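PDB 5HMA: trypsin-like serine protease from Magnetospirillum magneticum, which promotes magnetite nucleation in magnetosomes, binds transition metal ions and is required for activating the MamE protease, though it is probably not itself a protease. Local coordinates for residues I27-V41 and D72-H86. Sequence-based numbering, arbitrary orientation.
Sequences IVGTNGYVITTLHSV and DLALLKMQTTEKFLH
V34, T36, A74 and L76 pack on one face of an antiparallel pair, strands 33-37 and 73-78. L76 CD1 lies 3.8 Å from T36 CG2, and the CB atoms of V34 and L76 face each other. A74 CB meets L38 CD1 and V41 CG2, both on the short, weakly bonded helix 38-41. V10 and V12 of strand 9-13 cover V34, T36 and V41. M78 bends at its last torsion (chi3 -83°), which brings CE within 3.8 Å of V34 CG2 and over the centre of the F84 ring. On the other face, I35 CD1 touches L75 CD1. Beside them K77 CD sits over one face of the Y33 ring, a CH-pi contact.

The backbones bond in both directions between V34 and L76 and between T36 and A74. M78 N also reaches G32 O in a nearly straight bond of 2.9 Å. G32 has backbone angles that call for glycine: a CB there would be jammed against N31 O and tight against M78 CB. K77 NZ bonds to N31 O, and F84 N bonds to T30 O at 2.9 Å.

At the far end D72 holds L38 and H39. D72 O takes L38 N at 2.8 Å from above the carbonyl plane. The carboxylate lies at the edge of the H39 ring: D72 OD2 accepts from H39 ND1 at 2.6 Å, only 3° out of the ring plane, and D72 OD1 accepts from H39 N at 2.8 Å. Both oxygens use their syn lone pairs. An alanine here removes the carboxylate, which would probably leave H39 N and ND1 without these acceptors and the imidazole freer to turn. A histidine just after one strand of the N-terminal barrel, bonded to an aspartate just before the neighbouring strand, is the His-Asp arrangement of trypsin-like folds, here in the inactive protease-like region of MamO.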
loop_
_atom_site.group_PDB
_atom_site.type_symbol
_atom_site.label_atom_id
_atom_site.label_comp_id
_atom_site.label_asym_id
_atom_site.label_seq_id
_atom_site.Cartn_x
_atom_site.Cartn_y
_atom_site.Cartn_z
ATOM N N ILE A 27 -2.539 0.850 6.754
ATOM C CA ILE A 27 -2.604 1.662 7.966
ATOM C C ILE A 27 -1.347 1.425 8.782
ATOM O O ILE A 27 -1.043 0.282 9.131
ATOM C CB ILE A 27 -3.849 1.354 8.822
ATOM C CG1 ILE A 27 -5.128 1.358 7.980
ATOM C CG2 ILE A 27 -3.979 2.386 9.955
ATOM C CD1 ILE A 27 -6.385 1.228 8.839
ATOM N N VAL A 28 -0.621 2.493 9.109
ATOM C CA VAL A 28 0.644 2.304 9.803
ATOM C C VAL A 28 0.691 3.056 11.132
ATOM O O VAL A 28 1.721 3.073 11.815
ATOM C CB VAL A 28 1.817 2.698 8.885
ATOM C CG1 VAL A 28 1.861 1.744 7.675
ATOM C CG2 VAL A 28 1.666 4.144 8.423
ATOM N N GLY A 29 -0.431 3.646 11.529
ATOM C CA GLY A 29 -0.477 4.340 12.810
ATOM C C GLY A 29 -1.862 4.312 13.426
ATOM O O GLY A 29 -2.875 4.373 12.717
ATOM N N THR A 30 -1.910 4.232 14.747
ATOM C CA THR A 30 -3.173 4.048 15.442
ATOM C C THR A 30 -4.131 5.225 15.186
ATOM O O THR A 30 -5.342 5.025 15.092
ATOM C CB THR A 30 -2.938 3.840 16.959
ATOM O OG1 THR A 30 -4.193 3.807 17.642
ATOM C CG2 THR A 30 -2.098 4.952 17.525
ATOM N N ASN A 31 -3.602 6.438 15.022
ATOM C CA ASN A 31 -4.481 7.592 14.799
ATOM C C ASN A 31 -4.800 7.838 13.333
ATOM O O ASN A 31 -5.201 8.930 12.966
ATOM C CB ASN A 31 -3.882 8.860 15.389
ATOM C CG ASN A 31 -3.829 8.815 16.888
ATOM O OD1 ASN A 31 -4.861 8.881 17.558
ATOM N ND2 ASN A 31 -2.621 8.699 17.435
ATOM N N GLY A 32 -4.623 6.827 12.498
ATOM C CA GLY A 32 -5.101 6.909 11.138
ATOM C C GLY A 32 -4.091 7.289 10.073
ATOM O O GLY A 32 -4.470 7.834 9.037
ATOM N N TYR A 33 -2.813 6.998 10.306
ATOM C CA TYR A 33 -1.813 7.192 9.257
ATOM C C TYR A 33 -1.884 6.058 8.244
ATOM O O TYR A 33 -1.990 4.883 8.610
ATOM C CB TYR A 33 -0.415 7.309 9.849
ATOM C CG TYR A 33 -0.228 8.624 10.558
ATOM C CD1 TYR A 33 0.091 9.773 9.848
ATOM C CD2 TYR A 33 -0.409 8.723 11.935
ATOM C CE1 TYR A 33 0.237 10.987 10.489
ATOM C CE2 TYR A 33 -0.259 9.932 12.589
ATOM C CZ TYR A 33 0.060 11.063 11.861
ATOM O OH TYR A 33 0.206 12.265 12.511
ATOM N N VAL A 34 -1.836 6.429 6.967
ATOM C CA VAL A 34 -1.956 5.479 5.869
ATOM C C VAL A 34 -0.836 5.733 4.880
ATOM O O VAL A 34 -0.614 6.884 4.471
ATOM C CB VAL A 34 -3.325 5.599 5.158
ATOM C CG1 VAL A 34 -3.347 4.763 3.866
ATOM C CG2 VAL A 34 -4.463 5.213 6.095
ATOM N N ILE A 35 -0.140 4.668 4.489
ATOM C CA ILE A 35 0.815 4.739 3.387
ATOM C C ILE A 35 0.148 4.229 2.116
ATOM O O ILE A 35 -0.527 3.198 2.130
ATOM C CB ILE A 35 2.084 3.936 3.673
ATOM C CG1 ILE A 35 2.885 4.579 4.804
ATOM C CG2 ILE A 35 2.947 3.873 2.419
ATOM C CD1 ILE A 35 3.610 5.827 4.369
ATOM N N THR A 36 0.334 4.948 1.014
ATOM C CA THR A 36 -0.201 4.501 -0.259
ATOM C C THR A 36 0.735 4.998 -1.363
ATOM O O THR A 36 1.742 5.645 -1.062
ATOM C CB THR A 36 -1.659 5.001 -0.462
ATOM O OG1 THR A 36 -2.228 4.361 -1.612
ATOM C CG2 THR A 36 -1.697 6.523 -0.639
ATOM N N THR A 37 0.437 4.676 -2.624
ATOM C CA THR A 37 1.271 5.109 -3.750
ATOM C C THR A 37 0.943 6.547 -4.131
ATOM O O THR A 37 -0.230 6.913 -4.207
ATOM C CB THR A 37 1.084 4.207 -4.986
ATOM O OG1 THR A 37 -0.249 3.665 -4.989
ATOM C CG2 THR A 37 2.109 3.067 -4.988
ATOM N N LEU A 38 1.973 7.354 -4.372
ATOM C CA LEU A 38 1.781 8.779 -4.650
ATOM C C LEU A 38 0.978 9.031 -5.940
ATOM O O LEU A 38 0.033 9.821 -5.933
ATOM C CB LEU A 38 3.140 9.490 -4.722
ATOM C CG LEU A 38 3.099 10.994 -5.008
ATOM C CD1 LEU A 38 2.189 11.703 -4.023
ATOM C CD2 LEU A 38 4.496 11.609 -4.969
ATOM N N HIS A 39 1.328 8.355 -7.035
ATOM C CA HIS A 39 0.619 8.565 -8.305
ATOM C C HIS A 39 -0.874 8.224 -8.208
ATOM O O HIS A 39 -1.666 8.673 -9.026
ATOM C CB HIS A 39 1.262 7.747 -9.436
ATOM C CG HIS A 39 0.951 6.279 -9.389
ATOM N ND1 HIS A 39 1.770 5.360 -8.765
ATOM C CD2 HIS A 39 -0.082 5.570 -9.904
ATOM C CE1 HIS A 39 1.250 4.151 -8.892
ATOM N NE2 HIS A 39 0.128 4.251 -9.585
ATOM N N SER A 40 -1.263 7.447 -7.204
ATOM C CA SER A 40 -2.663 7.065 -7.051
ATOM C C SER A 40 -3.521 8.188 -6.464
ATOM O O SER A 40 -4.738 8.206 -6.651
ATOM C CB SER A 40 -2.786 5.819 -6.161
ATOM O OG SER A 40 -2.068 4.737 -6.706
ATOM N N VAL A 41 -2.903 9.118 -5.744
ATOM C CA VAL A 41 -3.686 10.123 -5.033
ATOM C C VAL A 41 -3.365 11.550 -5.462
ATOM O O VAL A 41 -4.161 12.454 -5.221
ATOM C CB VAL A 41 -3.495 9.991 -3.513
ATOM C CG1 VAL A 41 -4.022 8.659 -3.039
ATOM C CG2 VAL A 41 -2.020 10.166 -3.139
ATOM N N ASP A 72 7.580 7.078 -5.025
ATOM C CA ASP A 72 6.158 7.017 -5.352
ATOM C C ASP A 72 5.307 6.642 -4.142
ATOM O O ASP A 72 4.350 5.882 -4.253
ATOM C CB ASP A 72 5.910 6.030 -6.501
ATOM C CG ASP A 72 4.487 6.091 -7.030
ATOM O OD1 ASP A 72 3.857 7.169 -6.921
ATOM O OD2 ASP A 72 3.994 5.059 -7.539
ATOM N N LEU A 73 5.649 7.181 -2.976
ATOM C CA LEU A 73 4.811 6.954 -1.806
ATOM C C LEU A 73 4.234 8.255 -1.248
ATOM O O LEU A 73 4.824 9.331 -1.387
ATOM C CB LEU A 73 5.587 6.220 -0.713
ATOM C CG LEU A 73 6.106 4.824 -1.056
ATOM C CD1 LEU A 73 6.727 4.180 0.168
ATOM C CD2 LEU A 73 4.991 3.967 -1.607
ATOM N N ALA A 74 3.064 8.126 -0.627
ATOM C CA ALA A 74 2.401 9.212 0.082
ATOM C C ALA A 74 1.984 8.737 1.469
ATOM O O ALA A 74 1.504 7.604 1.639
ATOM C CB ALA A 74 1.181 9.704 -0.695
ATOM N N LEU A 75 2.190 9.604 2.456
ATOM C CA LEU A 75 1.693 9.395 3.814
ATOM C C LEU A 75 0.412 10.194 3.975
ATOM O O LEU A 75 0.418 11.413 3.830
ATOM C CB LEU A 75 2.719 9.841 4.868
ATOM C CG LEU A 75 2.231 9.724 6.320
ATOM C CD1 LEU A 75 2.048 8.262 6.677
ATOM C CD2 LEU A 75 3.176 10.430 7.315
ATOM N N LEU A 76 -0.682 9.504 4.265
ATOM C CA LEU A 76 -1.968 10.153 4.469
ATOM C C LEU A 76 -2.324 10.139 5.948
ATOM O O LEU A 76 -1.872 9.274 6.705
ATOM C CB LEU A 76 -3.075 9.442 3.672
ATOM C CG LEU A 76 -2.855 9.082 2.203
ATOM C CD1 LEU A 76 -4.120 8.445 1.632
ATOM C CD2 LEU A 76 -2.460 10.309 1.403
ATOM N N LYS A 77 -3.156 11.086 6.352
ATOM C CA LYS A 77 -3.732 11.063 7.686
ATOM C C LYS A 77 -5.253 11.128 7.567
ATOM O O LYS A 77 -5.794 12.073 7.003
ATOM C CB LYS A 77 -3.191 12.221 8.527
ATOM C CG LYS A 77 -3.939 12.505 9.822
ATOM C CD LYS A 77 -3.654 11.456 10.887
ATOM C CE LYS A 77 -4.082 11.962 12.271
ATOM N NZ LYS A 77 -5.562 11.947 12.436
ATOM N N MET A 78 -5.940 10.113 8.071
ATOM C CA MET A 78 -7.394 10.154 8.129
ATOM C C MET A 78 -7.854 11.194 9.154
ATOM O O MET A 78 -7.285 11.300 10.253
ATOM C CB MET A 78 -7.946 8.770 8.464
ATOM C CG MET A 78 -7.690 7.743 7.367
ATOM S SD MET A 78 -8.480 6.121 7.604
ATOM C CE MET A 78 -7.294 5.305 8.691
ATOM N N GLN A 79 -8.857 11.984 8.779
ATOM C CA GLN A 79 -9.439 12.973 9.676
ATOM C C GLN A 79 -10.558 12.306 10.459
ATOM O O GLN A 79 -11.679 12.195 9.967
ATOM C CB GLN A 79 -9.991 14.175 8.903
ATOM C CG GLN A 79 -9.053 14.700 7.841
ATOM C CD GLN A 79 -7.815 15.317 8.440
ATOM O OE1 GLN A 79 -6.715 14.770 8.326
ATOM N NE2 GLN A 79 -7.985 16.463 9.088
ATOM N N THR A 80 -10.255 11.857 11.674
ATOM C CA THR A 80 -11.217 11.104 12.470
ATOM C C THR A 80 -10.804 11.104 13.928
ATOM O O THR A 80 -9.625 11.227 14.231
ATOM C CB THR A 80 -11.323 9.635 11.970
ATOM O OG1 THR A 80 -12.221 8.907 12.819
ATOM C CG2 THR A 80 -9.958 8.982 12.006
ATOM N N THR A 81 -11.761 10.957 14.839
ATOM C CA THR A 81 -11.417 10.719 16.240
ATOM C C THR A 81 -11.187 9.227 16.527
ATOM O O THR A 81 -10.873 8.849 17.649
ATOM C CB THR A 81 -12.509 11.224 17.184
ATOM O OG1 THR A 81 -13.780 10.785 16.696
ATOM C CG2 THR A 81 -12.501 12.729 17.242
ATOM N N GLU A 82 -11.352 8.375 15.523
ATOM C CA GLU A 82 -11.275 6.942 15.786
ATOM C C GLU A 82 -9.848 6.372 15.771
ATOM O O GLU A 82 -8.947 6.926 15.143
ATOM C CB GLU A 82 -12.144 6.189 14.787
ATOM C CG GLU A 82 -13.227 5.399 15.497
ATOM C CD GLU A 82 -14.607 5.771 15.063
ATOM O OE1 GLU A 82 -15.560 5.234 15.651
ATOM O OE2 GLU A 82 -14.740 6.586 14.127
ATOM N N LYS A 83 -9.660 5.258 16.477
ATOM C CA LYS A 83 -8.382 4.547 16.504
ATOM C C LYS A 83 -8.413 3.332 15.564
ATOM O O LYS A 83 -9.485 2.789 15.278
ATOM C CB LYS A 83 -8.060 4.101 17.932
ATOM C CG LYS A 83 -7.361 5.144 18.827
ATOM C CD LYS A 83 -7.961 6.537 18.751
ATOM C CE LYS A 83 -7.423 7.412 19.886
ATOM N NZ LYS A 83 -7.377 8.849 19.510
ATOM N N PHE A 84 -7.242 2.890 15.106
ATOM C CA PHE A 84 -7.156 1.831 14.102
ATOM C C PHE A 84 -6.117 0.791 14.450
ATOM O O PHE A 84 -5.021 1.132 14.898
ATOM C CB PHE A 84 -6.818 2.404 12.720
ATOM C CG PHE A 84 -7.834 3.387 12.199
ATOM C CD1 PHE A 84 -7.832 4.713 12.641
ATOM C CD2 PHE A 84 -8.783 2.998 11.262
ATOM C CE1 PHE A 84 -8.764 5.634 12.168
ATOM C CE2 PHE A 84 -9.730 3.923 10.776
ATOM C CZ PHE A 84 -9.713 5.241 11.233
ATOM N N LEU A 85 -6.472 -0.477 14.245
ATOM C CA LEU A 85 -5.485 -1.550 14.140
ATOM C C LEU A 85 -4.573 -1.241 12.947
ATOM O O LEU A 85 -5.034 -0.767 11.905
ATOM C CB LEU A 85 -6.175 -2.907 13.967
ATOM C CG LEU A 85 -6.971 -3.395 15.177
ATOM C CD1 LEU A 85 -7.609 -4.757 14.910
ATOM C CD2 LEU A 85 -6.056 -3.461 16.387
ATOM N N HIS A 86 -3.280 -1.500 13.080
ATOM C CA HIS A 86 -2.338 -0.979 12.091
ATOM C C HIS A 86 -1.102 -1.837 12.075
ATOM O O HIS A 86 -0.822 -2.523 13.049
ATOM C CB HIS A 86 -1.944 0.464 12.445
ATOM C CG HIS A 86 -1.319 0.576 13.804
ATOM N ND1 HIS A 86 0.048 0.619 13.996
ATOM C CD2 HIS A 86 -1.872 0.591 15.042
ATOM C CE1 HIS A 86 0.308 0.678 15.292
ATOM N NE2 HIS A 86 -0.839 0.659 15.949
#